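Long-range contacts in 1-deoxy-D-xylulose 5-phosphate reductoisomerase (PDB 4ZQG), which catalyses the rearrangement and NADPH-dependent reduction of 1-deoxy-D-xylulose 5-phosphate to 2-C-methyl-D-erythritol 4-phosphate in the MEP pathway of isoprenoid synthesis: residues A[58-63]-A[87-92]; A[180-185]-A[264-269]; A[319-324]-A[358-363]. All coordinates share one frame; numbering follows the deposited sequence.

Contact 1: residues A[58-63]-A[87-92]; sequences KICTSP and EGLIEI
Cys-60 carries its SG opposite the backbone N (chi1 178°), which puts the sulfur beside its own carbonyl carbon and on to Gly-88 and Leu-89 of the helix. On the helix, Glu-91 likewise has CG opposite its N (chi1 -166°), and its extended chain reaches the end of Lys-58. SG of Cys-60 lies 3.6 Å from CD2 of Leu-89 and 3.8 Å from CA of Gly-88. Because Gly-88 has no side chain, strand and helix come close here, with 5.8 Å between CA of Cys-60 and CA of Gly-88. CD1 of Ile-92 meets CB of Cys-60 at 3.7 Å, nearer the root of the side chain. At the outer end of the contact the extended Lys-58 chain and the Glu-91 chain cross at about a right angle. There NZ of Lys-58 reaches OE2 of Glu-91 at 3.3 Å, on the anti lone pair of that oxygen, in a salt bridge. Asp-95, just beyond the helix, is the stronger partner of the same ammonium group. Strand 58-61 lies next to the edge strand 81-84 in the parallel sheet of the Rossmann-like nucleotide-binding domain, and helix residues 87-92 run roughly antiparallel to it, the two short axes 150° apart. Ile-92 also touches Ala-37 and Thr-39 on strand 33-39, while the side chain of Leu-89 comes within about 5 Å of the bound NAD. Chemically the contact divides in two. The buried thiol works as an apolar surface packed among aliphatic groups, and the charged groups that meet across the contact are at the Lys-58 end, where two carboxylates round one ammonium would be expected to favour its protonated form.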
loop_
_atom_site.group_PDB
_atom_site.type_symbol
_atom_site.label_atom_id
_atom_site.label_comp_id
_atom_site.label_asym_id
_atom_site.label_seq_id
_atom_site.Cartn_x
_atom_site.Cartn_y
_atom_site.Cartn_z
ATOM N N LYS A 58 28.307 24.512 -10.421
ATOM C CA LYS A 58 28.240 25.566 -9.402
ATOM C C LYS A 58 28.144 24.956 -8.042
ATOM O O LYS A 58 27.563 23.894 -7.880
ATOM C CB LYS A 58 26.987 26.450 -9.581
ATOM C CG LYS A 58 26.651 26.849 -11.007
ATOM C CD LYS A 58 25.651 28.009 -11.049
ATOM C CE LYS A 58 25.444 28.486 -12.486
ATOM N NZ LYS A 58 24.258 29.357 -12.618
ATOM N N ILE A 59 28.674 25.640 -7.053
ATOM C CA ILE A 59 28.416 25.287 -5.663
ATOM C C ILE A 59 28.232 26.583 -4.895
ATOM O O ILE A 59 28.603 27.647 -5.386
ATOM C CB ILE A 59 29.539 24.454 -5.026
ATOM C CG1 ILE A 59 30.816 25.309 -4.930
ATOM C CG2 ILE A 59 29.744 23.182 -5.817
ATOM C CD1 ILE A 59 32.068 24.522 -4.583
ATOM N N CYS A 60 27.638 26.490 -3.711
ATOM C CA CYS A 60 27.293 27.644 -2.918
ATOM C C CYS A 60 27.586 27.299 -1.504
ATOM O O CYS A 60 27.287 26.183 -1.086
ATOM C CB CYS A 60 25.790 27.939 -3.053
ATOM S SG CYS A 60 25.187 29.331 -2.067
ATOM N N THR A 61 28.126 28.250 -0.749
ATOM C CA THR A 61 28.371 28.054 0.687
ATOM C C THR A 61 27.938 29.278 1.459
ATOM O O THR A 61 27.363 30.220 0.875
ATOM C CB THR A 61 29.850 27.714 0.973
ATOM O OG1 THR A 61 30.049 27.479 2.367
ATOM C CG2 THR A 61 30.762 28.829 0.530
ATOM N N SER A 62 28.202 29.279 2.767
ATOM C CA SER A 62 27.938 30.461 3.591
ATOM C C SER A 62 28.843 31.617 3.216
ATOM O O SER A 62 29.919 31.398 2.678
ATOM C CB SER A 62 28.106 30.145 5.079
ATOM O OG SER A 62 29.448 30.140 5.519
ATOM N N PRO A 63 28.426 32.865 3.519
ATOM C CA PRO A 63 29.267 34.023 3.172
ATOM C C PRO A 63 30.595 34.012 3.916
ATOM O O PRO A 63 31.601 34.374 3.342
ATOM C CB PRO A 63 28.412 35.228 3.574
ATOM C CG PRO A 63 27.010 34.714 3.661
ATOM C CD PRO A 63 27.146 33.290 4.121
ATOM N N GLU A 87 21.488 34.402 -1.977
ATOM C CA GLU A 87 21.541 34.854 -3.333
ATOM C C GLU A 87 22.007 33.699 -4.212
ATOM O O GLU A 87 21.467 33.486 -5.298
ATOM C CB GLU A 87 22.478 36.067 -3.409
ATOM C CG GLU A 87 22.132 37.180 -2.386
ATOM C CD GLU A 87 23.023 37.221 -1.117
ATOM O OE1 GLU A 87 23.840 38.183 -1.017
ATOM O OE2 GLU A 87 22.907 36.341 -0.217
ATOM N N GLY A 88 22.995 32.947 -3.724
ATOM C CA GLY A 88 23.530 31.786 -4.429
ATOM C C GLY A 88 22.537 30.650 -4.552
ATOM O O GLY A 88 22.461 29.984 -5.574
ATOM N N LEU A 89 21.771 30.424 -3.499
ATOM C CA LEU A 89 20.791 29.374 -3.494
ATOM C C LEU A 89 19.670 29.673 -4.501
ATOM O O LEU A 89 19.255 28.803 -5.264
ATOM C CB LEU A 89 20.221 29.201 -2.087
ATOM C CG LEU A 89 21.234 28.946 -0.974
ATOM C CD1 LEU A 89 20.559 28.815 0.384
ATOM C CD2 LEU A 89 22.052 27.722 -1.288
ATOM N N ILE A 90 19.217 30.912 -4.522
ATOM C CA ILE A 90 18.159 31.331 -5.430
ATOM C C ILE A 90 18.610 31.107 -6.871
ATOM O O ILE A 90 17.876 30.574 -7.684
ATOM C CB ILE A 90 17.733 32.805 -5.149
ATOM C CG1 ILE A 90 16.950 32.857 -3.825
ATOM C CG2 ILE A 90 16.848 33.382 -6.254
ATOM C CD1 ILE A 90 17.110 34.168 -3.060
ATOM N N GLU A 91 19.842 31.464 -7.157
ATOM C CA GLU A 91 20.409 31.275 -8.468
ATOM C C GLU A 91 20.448 29.828 -8.907
ATOM O O GLU A 91 20.088 29.511 -10.020
ATOM C CB GLU A 91 21.833 31.827 -8.475
ATOM C CG GLU A 91 22.435 31.996 -9.854
ATOM C CD GLU A 91 23.873 32.529 -9.819
ATOM O OE1 GLU A 91 24.240 33.518 -9.067
ATOM O OE2 GLU A 91 24.636 31.930 -10.600
ATOM N N ILE A 92 20.919 28.954 -8.039
ATOM C CA ILE A 92 21.011 27.543 -8.350
ATOM C C ILE A 92 19.633 26.973 -8.514
ATOM O O ILE A 92 19.384 26.204 -9.442
ATOM C CB ILE A 92 21.730 26.787 -7.235
ATOM C CG1 ILE A 92 23.228 26.918 -7.415
ATOM C CG2 ILE A 92 21.365 25.312 -7.243
ATOM C CD1 ILE A 92 23.974 26.769 -6.114
#

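Contact 2: residues A[180-185]-A[264-269]; sequences YGIKKL and VEYVDG
A classic beta bulge, with Lys-183 and Lys-184 both facing Glu-265, interrupts the antiparallel pairing of strands 182-189 and 260-266. The carbonyl O of Glu-265 accepts N of Lys-183 at 2.8 Å and, weakly, N of Lys-184, while N of Glu-265 returns a 3.0 Å bond to O of Lys-184. Beyond the bulge, N of Val-267 binds O of Gly-181 at 2.9 Å. The Glu-265 side chain runs alongside both lysine chains, Lys-183 nearer OE2 and Lys-184 nearer OE1. OE1 has its strongest partner in NE1 of Trp-186. It also forms a 3.5 Å salt bridge with NZ of Lys-184, whose chain bends back at chi3 (78°), and a water that donates to OE1 accepts, weakly, from NZ. The salt bridge from OE2 to NZ of Lys-183 is long. CD2 of Leu-185 packs on CG2 of Val-264 (3.8 Å), and CD1 of Ile-182 on CE1 of Tyr-266, whose ring edge faces O of Tyr-180 in plane. Cys-163 O holds Tyr-266 OH. After a type I turn, Tyr-266 to Gly-269, comes strand 271-275; in the turn Asp-268 salt-bridges Arg-293 of the second subunit. The pairing of 182-189 with 260-266 is thus a classic-bulge antiparallel ladder beside the dimer interface.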
loop_
_atom_site.group_PDB
_atom_site.type_symbol
_atom_site.label_atom_id
_atom_site.label_comp_id
_atom_site.label_asym_id
_atom_site.label_seq_id
_atom_site.Cartn_x
_atom_site.Cartn_y
_atom_site.Cartn_z
ATOM N N TYR A 180 -12.603 9.008 -6.060
ATOM C CA TYR A 180 -11.353 8.399 -5.678
ATOM C C TYR A 180 -11.448 7.786 -4.313
ATOM O O TYR A 180 -10.609 6.976 -3.950
ATOM C CB TYR A 180 -10.201 9.419 -5.702
ATOM C CG TYR A 180 -9.924 9.888 -7.104
ATOM C CD1 TYR A 180 -9.332 9.037 -8.014
ATOM C CD2 TYR A 180 -10.302 11.162 -7.526
ATOM C CE1 TYR A 180 -9.120 9.420 -9.316
ATOM C CE2 TYR A 180 -10.099 11.562 -8.833
ATOM C CZ TYR A 180 -9.500 10.679 -9.721
ATOM O OH TYR A 180 -9.260 11.033 -11.019
ATOM N N GLY A 181 -12.431 8.210 -3.537
ATOM C CA GLY A 181 -12.737 7.555 -2.304
ATOM C C GLY A 181 -11.724 7.683 -1.202
ATOM O O GLY A 181 -11.688 6.811 -0.332
ATOM N N ILE A 182 -10.947 8.770 -1.164
ATOM C CA ILE A 182 -9.998 8.949 -0.045
ATOM C C ILE A 182 -10.761 9.365 1.195
ATOM O O ILE A 182 -11.518 10.323 1.137
ATOM C CB ILE A 182 -8.936 10.058 -0.249
ATOM C CG1 ILE A 182 -8.268 10.033 -1.636
ATOM C CG2 ILE A 182 -7.878 9.933 0.814
ATOM C CD1 ILE A 182 -7.984 8.676 -2.169
ATOM N N LYS A 183 -10.555 8.675 2.312
ATOM C CA LYS A 183 -11.272 8.998 3.522
ATOM C C LYS A 183 -10.432 9.830 4.376
ATOM O O LYS A 183 -10.828 10.934 4.748
ATOM C CB LYS A 183 -11.681 7.750 4.311
ATOM C CG LYS A 183 -12.891 7.988 5.211
ATOM C CD LYS A 183 -13.034 6.917 6.242
ATOM C CE LYS A 183 -14.374 7.026 6.942
ATOM N NZ LYS A 183 -14.511 5.853 7.843
ATOM N N LYS A 184 -9.252 9.313 4.700
ATOM C CA LYS A 184 -8.317 10.049 5.520
ATOM C C LYS A 184 -6.903 9.525 5.385
ATOM O O LYS A 184 -6.696 8.448 4.831
ATOM C CB LYS A 184 -8.788 10.015 6.962
ATOM C CG LYS A 184 -8.800 8.665 7.630
ATOM C CD LYS A 184 -8.950 8.859 9.140
ATOM C CE LYS A 184 -10.406 9.180 9.531
ATOM N NZ LYS A 184 -11.018 7.964 10.106
ATOM N N LEU A 185 -5.927 10.307 5.866
ATOM C CA LEU A 185 -4.500 9.920 5.786
ATOM C C LEU A 185 -4.029 9.582 7.174
ATOM O O LEU A 185 -4.429 10.232 8.118
ATOM C CB LEU A 185 -3.663 11.050 5.213
ATOM C CG LEU A 185 -4.127 11.643 3.886
ATOM C CD1 LEU A 185 -3.161 12.703 3.410
ATOM C CD2 LEU A 185 -4.261 10.575 2.816
ATOM N N VAL A 264 -3.030 5.322 3.670
ATOM C CA VAL A 264 -4.149 6.003 3.118
ATOM C C VAL A 264 -5.366 5.111 3.222
ATOM O O VAL A 264 -5.413 4.046 2.634
ATOM C CB VAL A 264 -3.908 6.322 1.664
ATOM C CG1 VAL A 264 -5.137 6.943 1.066
ATOM C CG2 VAL A 264 -2.734 7.281 1.561
ATOM N N GLU A 265 -6.349 5.577 3.987
ATOM C CA GLU A 265 -7.623 4.907 4.178
ATOM C C GLU A 265 -8.643 5.324 3.149
ATOM O O GLU A 265 -8.903 6.493 3.014
ATOM C CB GLU A 265 -8.163 5.266 5.546
ATOM C CG GLU A 265 -9.541 4.709 5.806
ATOM C CD GLU A 265 -9.987 4.862 7.225
ATOM O OE1 GLU A 265 -9.368 5.633 8.013
ATOM O OE2 GLU A 265 -11.011 4.209 7.527
ATOM N N TYR A 266 -9.206 4.338 2.446
ATOM C CA TYR A 266 -10.268 4.511 1.454
ATOM C C TYR A 266 -11.675 4.131 1.988
ATOM O O TYR A 266 -11.826 3.457 3.007
ATOM C CB TYR A 266 -9.952 3.679 0.212
ATOM C CG TYR A 266 -8.731 4.162 -0.556
ATOM C CD1 TYR A 266 -8.872 4.943 -1.697
ATOM C CD2 TYR A 266 -7.451 3.838 -0.146
ATOM C CE1 TYR A 266 -7.789 5.373 -2.404
ATOM C CE2 TYR A 266 -6.354 4.277 -0.841
ATOM C CZ TYR A 266 -6.513 5.055 -1.968
ATOM O OH TYR A 266 -5.406 5.518 -2.675
ATOM N N VAL A 267 -12.702 4.565 1.262
ATOM C CA VAL A 267 -14.080 4.450 1.718
ATOM C C VAL A 267 -14.617 3.043 1.762
ATOM O O VAL A 267 -15.519 2.782 2.542
ATOM C CB VAL A 267 -15.049 5.329 0.898
ATOM C CG1 VAL A 267 -14.784 6.797 1.212
ATOM C CG2 VAL A 267 -14.897 5.073 -0.590
ATOM N N ASP A 268 -14.077 2.159 0.922
ATOM C CA ASP A 268 -14.432 0.750 0.914
ATOM C C ASP A 268 -13.778 -0.076 1.995
ATOM O O ASP A 268 -14.026 -1.286 2.084
ATOM C CB ASP A 268 -14.141 0.097 -0.451
ATOM C CG ASP A 268 -12.671 0.275 -0.919
ATOM O OD1 ASP A 268 -11.746 0.307 -0.089
ATOM O OD2 ASP A 268 -12.471 0.349 -2.144
ATOM N N GLY A 269 -12.940 0.537 2.798
ATOM C CA GLY A 269 -12.280 -0.150 3.892
ATOM C C GLY A 269 -10.811 -0.458 3.668
ATOM O O GLY A 269 -10.167 -0.937 4.569
HETATM O O HOH W 1 -10.476 4.934 10.938
#

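Contact 3: residues A[319-324]-A[358-363]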
loop_
_atom_site.group_PDB
_atom_site.type_symbol
_atom_site.label_atom_id
_atom_site.label_comp_id
_atom_site.label_asym_id
_atom_site.label_seq_id
_atom_site.Cartn_x
_atom_site.Cartn_y
_atom_site.Cartn_z
ATOM N N PHE A 319 2.804 14.181 24.643
ATOM C CA PHE A 319 3.393 14.789 23.441
ATOM C C PHE A 319 2.632 16.041 23.002
ATOM O O PHE A 319 2.082 16.106 21.902
ATOM C CB PHE A 319 3.446 13.772 22.310
ATOM C CG PHE A 319 4.329 12.602 22.597
ATOM C CD1 PHE A 319 3.794 11.351 22.792
ATOM C CD2 PHE A 319 5.688 12.765 22.696
ATOM C CE1 PHE A 319 4.607 10.269 23.060
ATOM C CE2 PHE A 319 6.513 11.692 22.961
ATOM C CZ PHE A 319 5.972 10.441 23.140
ATOM N N ALA A 320 2.657 17.049 23.880
ATOM C CA ALA A 320 1.931 18.296 23.708
ATOM C C ALA A 320 2.247 18.984 22.386
ATOM O O ALA A 320 1.379 19.623 21.777
ATOM C CB ALA A 320 2.246 19.223 24.859
ATOM N N CYS A 321 3.491 18.843 21.945
ATOM C CA CYS A 321 3.910 19.377 20.670
ATOM C C CYS A 321 2.952 18.985 19.573
ATOM O O CYS A 321 2.677 19.775 18.673
ATOM C CB CYS A 321 5.334 18.914 20.346
ATOM S SG CYS A 321 6.576 19.997 21.099
ATOM N N LEU A 322 2.425 17.765 19.648
ATOM C CA LEU A 322 1.436 17.284 18.660
ATOM C C LEU A 322 0.028 17.907 18.815
ATOM O O LEU A 322 -0.567 18.318 17.821
ATOM C CB LEU A 322 1.385 15.767 18.698
ATOM C CG LEU A 322 0.611 15.094 17.588
ATOM C CD1 LEU A 322 0.938 15.614 16.194
ATOM C CD2 LEU A 322 0.906 13.616 17.714
ATOM N N LYS A 323 -0.477 18.024 20.040
ATOM C CA LYS A 323 -1.677 18.854 20.282
ATOM C C LYS A 323 -1.485 20.234 19.643
ATOM O O LYS A 323 -2.350 20.724 18.920
ATOM C CB LYS A 323 -1.938 19.032 21.779
ATOM C CG LYS A 323 -3.184 18.416 22.359
ATOM C CD LYS A 323 -3.087 18.216 23.896
ATOM C CE LYS A 323 -2.886 19.495 24.728
ATOM N N LEU A 324 -0.315 20.857 19.904
ATOM C CA LEU A 324 -0.111 22.264 19.572
ATOM C C LEU A 324 0.027 22.442 18.076
ATOM O O LEU A 324 -0.372 23.463 17.522
ATOM C CB LEU A 324 1.082 22.822 20.322
ATOM C CG LEU A 324 1.003 22.720 21.862
ATOM C CD1 LEU A 324 2.349 22.949 22.524
ATOM C CD2 LEU A 324 -0.001 23.695 22.424
ATOM N N THR A 358 11.382 18.956 27.915
ATOM C CA THR A 358 9.972 19.275 28.146
ATOM C C THR A 358 9.653 20.764 28.086
ATOM O O THR A 358 8.496 21.160 27.996
ATOM C CB THR A 358 9.530 18.812 29.537
ATOM O OG1 THR A 358 10.496 19.236 30.509
ATOM C CG2 THR A 358 9.424 17.316 29.568
ATOM N N ASP A 359 10.681 21.598 28.184
ATOM C CA ASP A 359 10.500 23.027 28.001
ATOM C C ASP A 359 10.173 23.391 26.539
ATOM O O ASP A 359 9.673 24.475 26.297
ATOM C CB ASP A 359 11.733 23.821 28.494
ATOM C CG ASP A 359 11.815 23.948 30.036
ATOM O OD1 ASP A 359 12.936 24.293 30.509
ATOM O OD2 ASP A 359 10.803 23.730 30.762
ATOM N N ILE A 360 10.450 22.526 25.569
ATOM C CA ILE A 360 10.107 22.845 24.188
ATOM C C ILE A 360 8.598 23.060 24.038
ATOM O O ILE A 360 8.165 23.919 23.273
ATOM C CB ILE A 360 10.632 21.781 23.189
ATOM C CG1 ILE A 360 12.176 21.807 23.198
ATOM C CG2 ILE A 360 10.071 22.015 21.775
ATOM C CD1 ILE A 360 12.874 20.912 22.206
ATOM N N ALA A 361 7.801 22.297 24.778
ATOM C CA ALA A 361 6.349 22.426 24.690
ATOM C C ALA A 361 5.868 23.768 25.235
ATOM O O ALA A 361 5.022 24.431 24.619
ATOM C CB ALA A 361 5.664 21.279 25.424
ATOM N N VAL A 362 6.422 24.152 26.381
ATOM C CA VAL A 362 6.027 25.371 27.100
ATOM C C VAL A 362 6.267 26.625 26.271
ATOM O O VAL A 362 5.437 27.505 26.204
ATOM C CB VAL A 362 6.816 25.536 28.416
ATOM C CG1 VAL A 362 6.140 26.567 29.304
ATOM C CG2 VAL A 362 6.947 24.199 29.147
ATOM N N ILE A 363 7.426 26.685 25.654
ATOM C CA ILE A 363 7.863 27.840 24.883
ATOM C C ILE A 363 6.970 28.028 23.685
ATOM O O ILE A 363 6.611 29.163 23.355
ATOM C CB ILE A 363 9.330 27.661 24.377
ATOM C CG1 ILE A 363 10.317 27.653 25.546
ATOM C CG2 ILE A 363 9.706 28.715 23.331
ATOM C CD1 ILE A 363 10.106 28.779 26.548
#
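Ala-320 and Ala-361 meet through their methyl groups, CB to CB at 4.0 Å, where two roughly parallel helices come side by side. Cys-321 follows on the same helix. Its SG swings back beside the backbone N, opposite the carbonyl carbon (chi1 -85°), which points the sulfur across the gap to CG2 of Ile-360 at 4.1 Å. Ile-360 divides its branches: CG2, opposite the backbone N, turns to the cysteine, while the CG1 arm leads off from helix 320-331. One turn further on, Leu-324 sends a methyl over the backbone of the partner helix, CD1 lying 3.7 Å from O of Ala-361. Ala-361 is thus touched by three residues of the facing helix, and its small side chain is consistent with the close 5.6 Å approach of CA of Cys-321 and CA of Ala-361. No hydrogen bond crosses, and the contact rests on modest van der Waals packing. The axes of helical residues 320-324 and 359-363 approach to 9.6 Å, at 23°. Helix 333-351 follows helix 320-331 along the chain, and the side chain of Ile-360 also packs on its Asn-343, Ala-346 and Val-347. Helix 220-228 packs against both helices here, through Thr-228, which touches Cys-321 and Ile-360.

The three contacts follow one another in series along the chain, each closing before the next opens, and none touches another. Contact 1 belongs to the parallel sheet of the nucleotide-binding domain, contact 2 to the four-stranded mixed sheet, and contact 3 to the helices of the C-terminal region. Centres of contacts 1 and 2 lie 42 Å apart and those of contacts 1 and 3 35 Å, contact 1 being on the opposite side of the chain's centre from both. Contacts 2 and 3 approach to about 11 Å between nearest atoms. Contact 1 lies beside the bound NAD, contact 2 meets the second subunit, and in contact 3 the Cys-321 side chain is about 11 Å from fosmidomycin.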